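Mannitol dehydrogenase (Pseudomonas fluorescens, PDB 1LJ8) binds NAD and probably catalyses the NAD-dependent interconversion of D-mannitol and D-fructose. Local coordinates at residues A[9-14]-A[96-101]; A[16-21]-A[45-50]; A[74-77]-A[82-85]; A[124-129]-A[273-278]; A[167-172]-A[184-189]. All blocks are in the same frame, centred on the assembly; numbering follows the deposited sequence.

Four of the five contacts (1, 3, 4 and 5) reach one mixed, Rossmann-type sheet, while interaction 2 ties the N-terminal loop to helix 42-50. Interactions 1 and 2 meet through K16, whose O lies 2.8 Å from V98 N. Interaction 3 borders interaction 1 along the sheet, with R97 O 2.7 Å from L85 N. Interactions 4 and 5 share the neighbouring strands 126-129 and 185-188, V127 N lying 2.8 Å from T185 O. Interaction 2 joins this second group where T46 OG1 and W277 NE1 are 3.0 Å apart. Interaction 5 touches NAD through C189; interactions 1 and 2 lie away from the annotated sites.

Interaction 1: A[9-14]-A[96-101]; sequences TQLAPE and VRVIGS
L11 and V98 form the closely packed end of a small contact that lays the N-terminal loop 9-14 against strand 96-107 of the Rossmann-type sheet. The evidence for tight packing is a single methyl pair: L11 CD1 meets V98 CG2 at 3.9 Å, and the two side chains cross at about a right angle. The leucine chain sets CG anti to its carbonyl carbon (chi1 -56°), and its extended second torsion then carries CD1 out toward the strand. On the valine, CG1 stands opposite the backbone N (chi1 170°), leaving CG2, beside that N, as the branch that receives the leucine. M1 packs on L11 and L8 on V98, while the backbone of K16 bonds to both V96 and V98, so the loop that continues from residues 9-14 returns to the same strand.

The other end is looser. E14 and V96 have their CA atoms 7.3 Å apart, and neither side chain comes within 5 Å of the opposite segment. The E14 carboxylate turns to H248, which takes OE2 as its hydrogen-bond partner, and V96 packs instead on T84, Y86, L244 and H248. E14 O and V96 O approach to 3.9 Å without a direct bond, as expected for two acceptors. Water fills the role of the missing donor: it gives a hydrogen to E14 O at 2.8 Å and accepts one from V96 N at 3.0 Å, the two bonds meeting at the water oxygen at about 120°.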
# COMPACT_ATOMS: atom_id res chain seq x y z
N THR A 9 30.93 4.83 9.31
CA THR A 9 31.43 4.80 10.68
C THR A 9 31.63 6.20 11.26
O THR A 9 32.11 6.36 12.39
CB THR A 9 32.78 4.00 10.78
OG1 THR A 9 33.82 4.68 10.08
CG2 THR A 9 32.59 2.61 10.18
N GLN A 10 31.24 7.22 10.51
CA GLN A 10 31.41 8.58 11.00
C GLN A 10 30.08 9.32 11.22
O GLN A 10 30.00 10.54 11.04
CB GLN A 10 32.25 9.37 10.00
CG GLN A 10 33.52 8.67 9.56
CD GLN A 10 34.23 9.49 8.49
OE1 GLN A 10 34.55 10.67 8.72
NE2 GLN A 10 34.47 8.88 7.32
N LEU A 11 29.03 8.60 11.61
CA LEU A 11 27.73 9.23 11.86
C LEU A 11 27.56 9.44 13.35
O LEU A 11 28.37 8.96 14.15
CB LEU A 11 26.58 8.33 11.34
CG LEU A 11 26.75 8.00 9.84
CD1 LEU A 11 25.65 7.01 9.39
CD2 LEU A 11 26.67 9.29 9.02
N ALA A 12 26.50 10.15 13.74
CA ALA A 12 26.25 10.41 15.15
C ALA A 12 26.18 9.08 15.92
O ALA A 12 25.70 8.06 15.40
CB ALA A 12 24.95 11.20 15.31
N PRO A 13 26.64 9.08 17.19
CA PRO A 13 26.67 7.90 18.06
C PRO A 13 25.38 7.11 18.20
O PRO A 13 25.41 5.88 18.27
CB PRO A 13 27.08 8.49 19.42
CG PRO A 13 27.85 9.68 19.07
CD PRO A 13 27.08 10.28 17.92
N GLU A 14 24.25 7.81 18.23
CA GLU A 14 22.96 7.15 18.41
C GLU A 14 22.49 6.39 17.18
O GLU A 14 21.55 5.63 17.26
CB GLU A 14 21.88 8.17 18.81
CG GLU A 14 21.43 9.18 17.69
CD GLU A 14 22.29 10.46 17.62
OE1 GLU A 14 23.42 10.49 18.17
OE2 GLU A 14 21.84 11.45 16.97
N VAL A 96 17.01 5.46 15.08
CA VAL A 96 17.45 5.95 13.77
C VAL A 96 18.47 4.88 13.41
O VAL A 96 19.45 4.66 14.13
CB VAL A 96 18.14 7.31 13.85
CG1 VAL A 96 18.50 7.78 12.42
CG2 VAL A 96 17.25 8.29 14.53
N ARG A 97 18.25 4.23 12.27
CA ARG A 97 19.07 3.10 11.89
C ARG A 97 19.37 3.08 10.41
O ARG A 97 18.49 3.35 9.60
CB ARG A 97 18.27 1.83 12.24
CG ARG A 97 18.86 0.53 11.70
CD ARG A 97 17.96 -0.68 12.12
NE ARG A 97 18.04 -0.90 13.58
CZ ARG A 97 19.09 -1.43 14.20
NH1 ARG A 97 20.19 -1.81 13.53
NH2 ARG A 97 19.09 -1.52 15.54
N VAL A 98 20.62 2.79 10.07
CA VAL A 98 20.99 2.64 8.67
C VAL A 98 20.67 1.19 8.25
O VAL A 98 21.09 0.24 8.92
CB VAL A 98 22.50 2.93 8.47
CG1 VAL A 98 22.88 2.52 7.04
CG2 VAL A 98 22.75 4.45 8.69
N ILE A 99 19.93 1.02 7.15
CA ILE A 99 19.50 -0.29 6.67
C ILE A 99 20.40 -0.71 5.51
O ILE A 99 20.60 0.09 4.58
CB ILE A 99 18.03 -0.22 6.17
CG1 ILE A 99 17.11 0.20 7.34
CG2 ILE A 99 17.60 -1.58 5.57
CD1 ILE A 99 17.00 -0.89 8.49
N GLY A 100 20.91 -1.95 5.56
CA GLY A 100 21.79 -2.42 4.50
C GLY A 100 21.30 -3.63 3.74
O GLY A 100 22.07 -4.24 2.98
N SER A 101 20.02 -3.98 3.89
CA SER A 101 19.49 -5.18 3.22
C SER A 101 19.15 -5.06 1.73
O SER A 101 18.86 -6.07 1.10
CB SER A 101 18.26 -5.65 4.00
OG SER A 101 17.34 -4.58 4.07
O HOH W 1 18.74 5.44 17.51

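Interaction 2: A[16-21]-A[45-50]; sequences KLPAYT and YTDALM
Selenomethionine M50 lays both its CB and its selenium over one face of the Y20 ring, a Met-aromatic contact joined to a CH-pi contact from the same side chain. CB stands 3.6 Å from the ring centroid, and SE stands 4.0 Å from it. With CG beside the backbone N (chi1 -71°) and the chain extended from there, M50 runs across the ring instead of touching it once. P18 CB of the tyrosine's own segment lies 3.7 Å above the plane on the opposite face, so the ring is sandwiched.

At the ring's edge, near its plane, Y20 OH donates a 2.6 Å hydrogen bond to D47 OD1. The oxygen is met on its anti side, 28° out of the carboxylate plane, and the ring and carboxylate planes stand 64° apart. A phenylalanine in place of Y20 would keep the Met-aromatic contact but is likely to leave D47 OD1 without one of its two donors and to loosen the loop's hold on helix 42-50.

The second donor is the backbone N of G100, just past the first stretch of strand 96-107. One buried carboxylate oxygen therefore unites the N-terminal loop, the helix and the sheet. Two donors on a single oxygen would be expected to stabilise the ionised form of D47.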
# COMPACT_ATOMS: atom_id res chain seq x y z
N LYS A 16 22.15 3.61 14.66
CA LYS A 16 22.41 2.17 14.62
C LYS A 16 22.87 1.78 13.22
O LYS A 16 22.37 2.30 12.20
CB LYS A 16 21.14 1.41 14.99
CG LYS A 16 20.41 1.98 16.21
CD LYS A 16 20.94 1.50 17.54
CE LYS A 16 19.92 1.85 18.68
NZ LYS A 16 18.52 1.16 18.65
N LEU A 17 23.89 0.92 13.17
CA LEU A 17 24.49 0.48 11.91
C LEU A 17 24.33 -1.02 11.70
O LEU A 17 24.19 -1.78 12.66
CB LEU A 17 26.00 0.77 11.93
CG LEU A 17 26.44 2.18 12.34
CD1 LEU A 17 27.96 2.18 12.40
CD2 LEU A 17 25.90 3.26 11.36
N PRO A 18 24.35 -1.45 10.44
CA PRO A 18 24.23 -2.88 10.14
C PRO A 18 25.38 -3.55 10.90
O PRO A 18 26.49 -2.99 10.99
CB PRO A 18 24.51 -2.93 8.65
CG PRO A 18 23.91 -1.66 8.15
CD PRO A 18 24.32 -0.64 9.21
N ALA A 19 25.12 -4.72 11.45
CA ALA A 19 26.13 -5.45 12.23
C ALA A 19 26.77 -6.53 11.38
O ALA A 19 27.64 -7.26 11.84
CB ALA A 19 25.51 -6.07 13.49
N TYR A 20 26.41 -6.59 10.11
CA TYR A 20 26.99 -7.60 9.22
C TYR A 20 27.85 -6.89 8.19
O TYR A 20 27.72 -5.67 7.99
CB TYR A 20 25.88 -8.39 8.52
CG TYR A 20 24.80 -7.49 7.91
CD1 TYR A 20 24.82 -7.15 6.54
CD2 TYR A 20 23.78 -6.99 8.70
CE1 TYR A 20 23.82 -6.31 5.99
CE2 TYR A 20 22.76 -6.16 8.17
CZ TYR A 20 22.80 -5.83 6.79
OH TYR A 20 21.81 -5.02 6.26
N THR A 21 28.75 -7.62 7.55
CA THR A 21 29.59 -7.03 6.52
C THR A 21 28.75 -6.91 5.25
O THR A 21 28.30 -7.92 4.68
CB THR A 21 30.84 -7.92 6.23
OG1 THR A 21 31.68 -7.94 7.39
CG2 THR A 21 31.62 -7.37 5.06
N TYR A 45 12.73 -5.82 8.30
CA TYR A 45 12.84 -7.14 8.95
C TYR A 45 14.00 -7.96 8.41
O TYR A 45 14.66 -8.68 9.14
CB TYR A 45 11.55 -7.94 8.76
CG TYR A 45 10.40 -7.52 9.65
CD1 TYR A 45 9.27 -6.89 9.12
CD2 TYR A 45 10.40 -7.86 11.02
CE1 TYR A 45 8.16 -6.61 9.91
CE2 TYR A 45 9.29 -7.60 11.81
CZ TYR A 45 8.17 -6.97 11.25
OH TYR A 45 7.05 -6.71 12.01
N THR A 46 14.27 -7.85 7.12
CA THR A 46 15.36 -8.61 6.55
C THR A 46 16.71 -8.12 7.10
O THR A 46 17.59 -8.91 7.41
CB THR A 46 15.31 -8.54 5.01
OG1 THR A 46 14.01 -9.00 4.59
CG2 THR A 46 16.40 -9.43 4.43
N ASP A 47 16.84 -6.81 7.28
CA ASP A 47 18.06 -6.21 7.82
C ASP A 47 18.17 -6.66 9.29
O ASP A 47 19.27 -7.02 9.76
CB ASP A 47 17.96 -4.66 7.72
CG ASP A 47 19.08 -3.94 8.45
OD1 ASP A 47 20.14 -3.72 7.82
OD2 ASP A 47 18.92 -3.56 9.65
N ALA A 48 17.04 -6.70 10.00
CA ALA A 48 17.07 -7.12 11.42
C ALA A 48 17.58 -8.57 11.54
O ALA A 48 18.34 -8.90 12.46
CB ALA A 48 15.66 -6.99 12.06
N LEU A 49 17.17 -9.44 10.61
CA LEU A 49 17.61 -10.85 10.62
C LEU A 49 19.12 -10.91 10.38
O LEU A 49 19.85 -11.65 11.06
CB LEU A 49 16.92 -11.66 9.50
CG LEU A 49 17.30 -13.16 9.41
CD1 LEU A 49 16.88 -13.90 10.69
CD2 LEU A 49 16.56 -13.76 8.25
N MSE A 50 19.58 -10.15 9.39
CA MSE A 50 21.01 -10.12 9.05
C MSE A 50 21.83 -9.65 10.23
O MSE A 50 22.94 -10.14 10.44
CB MSE A 50 21.24 -9.18 7.83
CG MSE A 50 20.70 -9.83 6.58
SE MSE A 50 21.03 -8.57 5.12
CE MSE A 50 20.24 -9.46 3.74

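Interaction 3: A[74-77]-A[82-85]; sequences DDLA and LFTL
The carbonyl oxygen of L82 accepts a hydrogen bond from Q79 NE2, and L76 CD2 rests against the same oxygen at 4.1 Å. The hydrogen bond belongs to the short link between helix 69-77 and strand 83-87; the leucine methyl supplies the packing. No hydrogen bond crosses between residues 74-77 and 82-85, so what joins them is apolar contact.

The principal meeting is between L76 and F83. L76 CD2 lies 3.9 Å from F83 CB and 4.1 Å from F83 CD2, and the two side chains run side by side, pointing the same way. The methyl thus flanks the root of the phenylalanine and one ring carbon, and comes at the ring obliquely. F83 has its CG between the backbone N and the carbonyl carbon (chi1 60°), and from there its ring runs beside the leucine. L82 sends its own side chain away from the helix, onto K5 and L22, so that its backbone is what meets L76.

Beyond the two segments, F83 packs on I99, I102 and V256 and forms a cation-pi contact with R39. The helix that carries L76 begins at D69, an NAD-binding residue, and the side chain of L76 is about 10 Å from the bound NAD. A helix seated by a buried leucine on a strand that follows directly in the chain, strand 83-87 lying between 96-107 and 256-258, is part of the layered helix-on-sheet packing of the Rossmann-type nucleotide-binding domain.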
# COMPACT_ATOMS: atom_id res chain seq x y z
N ASP A 74 18.70 6.34 -8.38
CA ASP A 74 19.84 7.24 -8.33
C ASP A 74 20.16 7.67 -6.90
O ASP A 74 21.32 7.67 -6.50
CB ASP A 74 19.58 8.49 -9.18
CG ASP A 74 19.56 8.19 -10.69
OD1 ASP A 74 19.98 7.10 -11.10
OD2 ASP A 74 19.12 9.10 -11.44
N ASP A 75 19.12 7.98 -6.12
CA ASP A 75 19.33 8.44 -4.74
C ASP A 75 19.96 7.32 -3.92
O ASP A 75 20.89 7.57 -3.14
CB ASP A 75 18.01 8.88 -4.07
CG ASP A 75 17.52 10.26 -4.56
OD1 ASP A 75 18.28 11.01 -5.20
OD2 ASP A 75 16.35 10.59 -4.27
N LEU A 76 19.44 6.09 -4.08
CA LEU A 76 20.01 4.99 -3.32
C LEU A 76 21.43 4.66 -3.83
O LEU A 76 22.33 4.42 -3.03
CB LEU A 76 19.13 3.73 -3.40
CG LEU A 76 17.79 3.79 -2.69
CD1 LEU A 76 17.03 2.50 -2.96
CD2 LEU A 76 18.00 4.02 -1.19
N ALA A 77 21.63 4.62 -5.15
CA ALA A 77 22.95 4.28 -5.69
C ALA A 77 24.00 5.26 -5.20
O ALA A 77 25.15 4.88 -4.98
CB ALA A 77 22.93 4.25 -7.21
N LEU A 82 22.56 2.17 0.75
CA LEU A 82 22.22 2.31 2.18
C LEU A 82 21.13 3.43 2.31
O LEU A 82 21.08 4.34 1.50
CB LEU A 82 23.46 2.75 2.99
CG LEU A 82 24.65 1.78 3.01
CD1 LEU A 82 25.86 2.43 3.72
CD2 LEU A 82 24.26 0.50 3.70
N PHE A 83 20.26 3.36 3.33
CA PHE A 83 19.29 4.42 3.55
C PHE A 83 18.97 4.39 5.03
O PHE A 83 19.17 3.35 5.68
CB PHE A 83 18.01 4.26 2.70
CG PHE A 83 17.24 2.98 2.95
CD1 PHE A 83 16.22 2.96 3.93
CD2 PHE A 83 17.55 1.82 2.26
CE1 PHE A 83 15.53 1.77 4.21
CE2 PHE A 83 16.87 0.61 2.52
CZ PHE A 83 15.84 0.58 3.51
N THR A 84 18.48 5.51 5.54
CA THR A 84 18.17 5.62 6.96
C THR A 84 16.69 5.33 7.20
O THR A 84 15.80 5.86 6.50
CB THR A 84 18.42 7.08 7.48
OG1 THR A 84 19.72 7.54 7.04
CG2 THR A 84 18.38 7.12 9.00
N LEU A 85 16.44 4.51 8.21
CA LEU A 85 15.08 4.24 8.67
C LEU A 85 14.95 5.18 9.89
O LEU A 85 15.70 5.04 10.87
CB LEU A 85 14.93 2.79 9.07
CG LEU A 85 13.46 2.52 9.49
CD1 LEU A 85 12.96 1.24 8.89
CD2 LEU A 85 13.42 2.47 10.98

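Interaction 4: A[124-129]-A[273-278]; sequences IRIVSL and GRPAWE
R125 and G273 meet first, through water: one molecule donates to R125 O at 2.7 Å and to G273 O at 2.8 Å. G273 has a positive phi (85°), at which a side chain would jam against the preceding carbonyl. The R125 guanidinium serves D57 and W58 instead.

I126 comes next and carries the contact. Its CG1 lies beside the backbone N (chi1 -71°), which sends CD1 among G273 O at 3.8 Å, P275 CD at 3.8 Å, the CA and CB of R274, and W277 CH2 at 4.1 Å. P275 CG lies over one face of the W277 ring, whose NE1 bonds T46. Strand 126-129 then continues away from the loop.

The loop is braced by R274, which grips E278 end-on: NH1 to OE1 at 2.7 Å and NH2 to OE2 at 2.9 Å, each on the syn side. NH1 also donates to P275 O, and NE pairs with D268. A leucine in place of R274 would probably leave E278 and D268 without their charged mate, P275 O without its NH1 donor and the inverse gamma turn at A276 freer to move.

The chemistry is consistent with a loop held on its outer side by R274 pairing with E278 and D268, its inner side offering apolar atoms to one isoleucine.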
# COMPACT_ATOMS: atom_id res chain seq x y z
N ILE A 124 17.63 -15.84 -6.86
CA ILE A 124 16.39 -15.10 -6.55
C ILE A 124 15.31 -16.15 -6.33
O ILE A 124 14.88 -16.84 -7.26
CB ILE A 124 16.00 -14.13 -7.69
CG1 ILE A 124 17.11 -13.09 -7.84
CG2 ILE A 124 14.60 -13.50 -7.43
CD1 ILE A 124 17.29 -12.22 -6.57
N ARG A 125 14.85 -16.21 -5.09
CA ARG A 125 13.86 -17.24 -4.68
C ARG A 125 12.50 -16.70 -4.29
O ARG A 125 11.55 -17.48 -4.13
CB ARG A 125 14.45 -18.07 -3.51
CG ARG A 125 15.60 -19.03 -3.93
CD ARG A 125 16.58 -19.25 -2.76
NE ARG A 125 17.49 -18.12 -2.67
CZ ARG A 125 18.30 -17.82 -1.65
NH1 ARG A 125 18.32 -18.57 -0.55
NH2 ARG A 125 19.12 -16.78 -1.75
N ILE A 126 12.42 -15.38 -4.15
CA ILE A 126 11.14 -14.72 -3.84
C ILE A 126 11.10 -13.44 -4.66
O ILE A 126 12.11 -12.71 -4.73
CB ILE A 126 11.06 -14.27 -2.34
CG1 ILE A 126 10.94 -15.50 -1.42
CG2 ILE A 126 9.82 -13.36 -2.13
CD1 ILE A 126 11.28 -15.15 0.05
N VAL A 127 9.96 -13.20 -5.33
CA VAL A 127 9.71 -11.92 -6.04
C VAL A 127 8.58 -11.29 -5.17
O VAL A 127 7.47 -11.82 -5.10
CB VAL A 127 9.20 -12.11 -7.50
CG1 VAL A 127 8.83 -10.70 -8.12
CG2 VAL A 127 10.35 -12.72 -8.34
N SER A 128 8.91 -10.20 -4.47
CA SER A 128 7.94 -9.53 -3.63
C SER A 128 7.40 -8.28 -4.31
O SER A 128 8.04 -7.70 -5.21
CB SER A 128 8.55 -9.21 -2.27
OG SER A 128 9.78 -8.52 -2.43
N LEU A 129 6.23 -7.85 -3.85
CA LEU A 129 5.55 -6.72 -4.46
C LEU A 129 5.00 -5.63 -3.56
O LEU A 129 4.36 -5.93 -2.55
CB LEU A 129 4.31 -7.23 -5.27
CG LEU A 129 4.43 -8.47 -6.20
CD1 LEU A 129 3.01 -8.94 -6.69
CD2 LEU A 129 5.35 -8.10 -7.40
N GLY A 273 11.97 -21.64 -0.52
CA GLY A 273 12.62 -21.11 0.68
C GLY A 273 12.31 -19.66 1.04
O GLY A 273 11.65 -18.95 0.28
N ARG A 274 12.79 -19.23 2.21
CA ARG A 274 12.54 -17.86 2.62
C ARG A 274 13.45 -17.60 3.77
O ARG A 274 13.97 -18.55 4.38
CB ARG A 274 11.08 -17.71 3.11
CG ARG A 274 10.74 -18.68 4.32
CD ARG A 274 9.46 -18.20 5.07
NE ARG A 274 8.99 -19.12 6.13
CZ ARG A 274 9.47 -19.16 7.38
NH1 ARG A 274 10.48 -18.34 7.76
NH2 ARG A 274 8.91 -19.98 8.28
N PRO A 275 13.67 -16.31 4.10
CA PRO A 275 14.53 -15.97 5.26
C PRO A 275 13.77 -16.44 6.52
O PRO A 275 12.52 -16.48 6.54
CB PRO A 275 14.58 -14.43 5.25
CG PRO A 275 14.20 -14.04 3.77
CD PRO A 275 13.20 -15.12 3.37
N ALA A 276 14.52 -16.72 7.59
CA ALA A 276 13.95 -17.10 8.89
C ALA A 276 13.41 -15.84 9.62
O ALA A 276 13.83 -15.51 10.74
CB ALA A 276 15.04 -17.80 9.74
N TRP A 277 12.48 -15.14 8.98
CA TRP A 277 11.92 -13.90 9.55
C TRP A 277 11.27 -14.09 10.93
O TRP A 277 11.14 -13.12 11.69
CB TRP A 277 10.86 -13.32 8.58
CG TRP A 277 11.44 -12.66 7.32
CD1 TRP A 277 12.41 -11.68 7.25
CD2 TRP A 277 10.96 -12.85 5.97
NE1 TRP A 277 12.56 -11.26 5.91
CE2 TRP A 277 11.68 -11.96 5.13
CE3 TRP A 277 9.99 -13.70 5.40
CZ2 TRP A 277 11.46 -11.89 3.74
CZ3 TRP A 277 9.78 -13.63 4.02
CH2 TRP A 277 10.52 -12.73 3.21
N GLU A 278 10.86 -15.31 11.25
CA GLU A 278 10.21 -15.47 12.56
C GLU A 278 11.19 -15.18 13.69
O GLU A 278 10.75 -14.89 14.81
CB GLU A 278 9.59 -16.89 12.76
CG GLU A 278 10.56 -18.06 12.61
CD GLU A 278 10.65 -18.57 11.14
OE1 GLU A 278 11.22 -17.86 10.29
OE2 GLU A 278 10.09 -19.69 10.86
O HOH W 2 10.46 -19.08 -2.26

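Interaction 5: A[167-172]-A[184-189]; sequences GFICAA and FTVMSC
I169 points from helix 165-178 toward strand 185-188 and can be followed atom by atom against F184 and V186. Its CB makes no close approach, lying more than 4.5 Å from the phenylalanine ring, and serves as the branch point. CG2, opposite the backbone N, comes at the ring's edge near its plane, 4.0 Å from both F184 CE1 and F184 CZ. CG1 takes the position beside the backbone N (chi1 -75°) and passes the chain onward. From there the extended second torsion (chi2 168°) brings CD1, the tip, to V186 CG1 at 4.2 Å. The two branches of one isoleucine therefore meet two alternate residues, F184 just before the strand and V186 within it.

A172, one helical turn along, completes the grip on the ring: its CB lies 4.0 Å from F184 CE2, again near the ring plane. I169 and A172 thus meet different stretches of the ring's rim, and both approach at the edge. With CG between the backbone N and carbonyl carbon (chi1 40°) and the ring turned by its second torsion, F184 presents that edge to the helix.

Around this core, L203 and T199 of helix 195-210 pack on I169 and V186, and V127 and L129 of the adjoining strand pack on F184 and V186. The side chain of I169 is about 9 Å from the bound NAD, and C189, at the end of the same segment as F184, touches it. Helix 165-178 lies in the connection between the parallel neighbours 126-129 and 185-188, a beta-alpha-beta crossover of the Rossmann-type fold that ends at the NAD pocket.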
# COMPACT_ATOMS: atom_id res chain seq x y z
N GLY A 167 3.98 -9.29 -17.14
CA GLY A 167 4.85 -9.64 -18.28
C GLY A 167 6.23 -10.01 -17.80
O GLY A 167 6.81 -10.99 -18.28
N PHE A 168 6.77 -9.26 -16.85
CA PHE A 168 8.10 -9.59 -16.33
C PHE A 168 8.12 -10.90 -15.58
O PHE A 168 9.05 -11.71 -15.75
CB PHE A 168 8.66 -8.46 -15.45
CG PHE A 168 9.36 -7.41 -16.24
CD1 PHE A 168 8.77 -6.16 -16.47
CD2 PHE A 168 10.60 -7.70 -16.85
CE1 PHE A 168 9.40 -5.21 -17.29
CE2 PHE A 168 11.23 -6.74 -17.68
CZ PHE A 168 10.60 -5.51 -17.89
N ILE A 169 7.13 -11.12 -14.70
CA ILE A 169 7.13 -12.39 -13.99
C ILE A 169 6.98 -13.58 -14.96
O ILE A 169 7.67 -14.58 -14.81
CB ILE A 169 6.01 -12.43 -12.92
CG1 ILE A 169 6.48 -11.56 -11.75
CG2 ILE A 169 5.71 -13.88 -12.46
CD1 ILE A 169 5.36 -11.25 -10.74
N CYS A 170 6.09 -13.48 -15.94
CA CYS A 170 5.93 -14.61 -16.88
C CYS A 170 7.17 -14.84 -17.68
O CYS A 170 7.56 -15.99 -17.89
CB CYS A 170 4.76 -14.38 -17.84
SG CYS A 170 3.17 -14.69 -17.04
N ALA A 171 7.81 -13.76 -18.15
CA ALA A 171 9.02 -13.99 -18.93
C ALA A 171 10.12 -14.62 -18.07
O ALA A 171 10.90 -15.46 -18.54
CB ALA A 171 9.52 -12.66 -19.58
N ALA A 172 10.22 -14.22 -16.79
CA ALA A 172 11.23 -14.79 -15.93
C ALA A 172 10.95 -16.27 -15.65
O ALA A 172 11.89 -17.08 -15.63
CB ALA A 172 11.31 -14.04 -14.56
N PHE A 184 10.04 -19.21 -8.28
CA PHE A 184 10.19 -18.40 -7.06
C PHE A 184 8.75 -18.25 -6.47
O PHE A 184 7.78 -18.61 -7.11
CB PHE A 184 10.75 -17.01 -7.37
CG PHE A 184 10.19 -16.38 -8.63
CD1 PHE A 184 8.85 -15.98 -8.72
CD2 PHE A 184 11.05 -16.14 -9.72
CE1 PHE A 184 8.36 -15.33 -9.85
CE2 PHE A 184 10.57 -15.50 -10.86
CZ PHE A 184 9.24 -15.09 -10.92
N THR A 185 8.64 -17.80 -5.22
CA THR A 185 7.36 -17.51 -4.60
C THR A 185 7.08 -16.05 -4.99
O THR A 185 8.02 -15.24 -5.12
CB THR A 185 7.48 -17.56 -3.05
OG1 THR A 185 7.81 -18.89 -2.63
CG2 THR A 185 6.18 -17.11 -2.37
N VAL A 186 5.82 -15.71 -5.21
CA VAL A 186 5.44 -14.31 -5.46
C VAL A 186 4.73 -13.87 -4.18
O VAL A 186 3.69 -14.42 -3.78
CB VAL A 186 4.51 -14.13 -6.65
CG1 VAL A 186 4.29 -12.60 -6.89
CG2 VAL A 186 5.18 -14.68 -7.91
N MSE A 187 5.34 -12.88 -3.53
CA MSE A 187 4.90 -12.41 -2.21
C MSE A 187 4.35 -10.99 -2.22
O MSE A 187 5.10 -10.03 -2.14
CB MSE A 187 6.13 -12.52 -1.26
CG MSE A 187 5.81 -12.37 0.22
SE MSE A 187 7.39 -12.43 1.35
CE MSE A 187 8.20 -10.68 1.00
N SER A 188 3.02 -10.85 -2.25
CA SER A 188 2.39 -9.52 -2.28
C SER A 188 2.45 -8.86 -0.90
O SER A 188 2.14 -9.50 0.11
CB SER A 188 0.90 -9.62 -2.64
OG SER A 188 0.33 -8.30 -2.58
N CYS A 189 2.86 -7.60 -0.87
CA CYS A 189 2.88 -6.84 0.39
C CYS A 189 2.01 -5.60 0.20
O CYS A 189 2.24 -4.55 0.82
CB CYS A 189 4.32 -6.44 0.75
SG CYS A 189 5.34 -7.88 1.08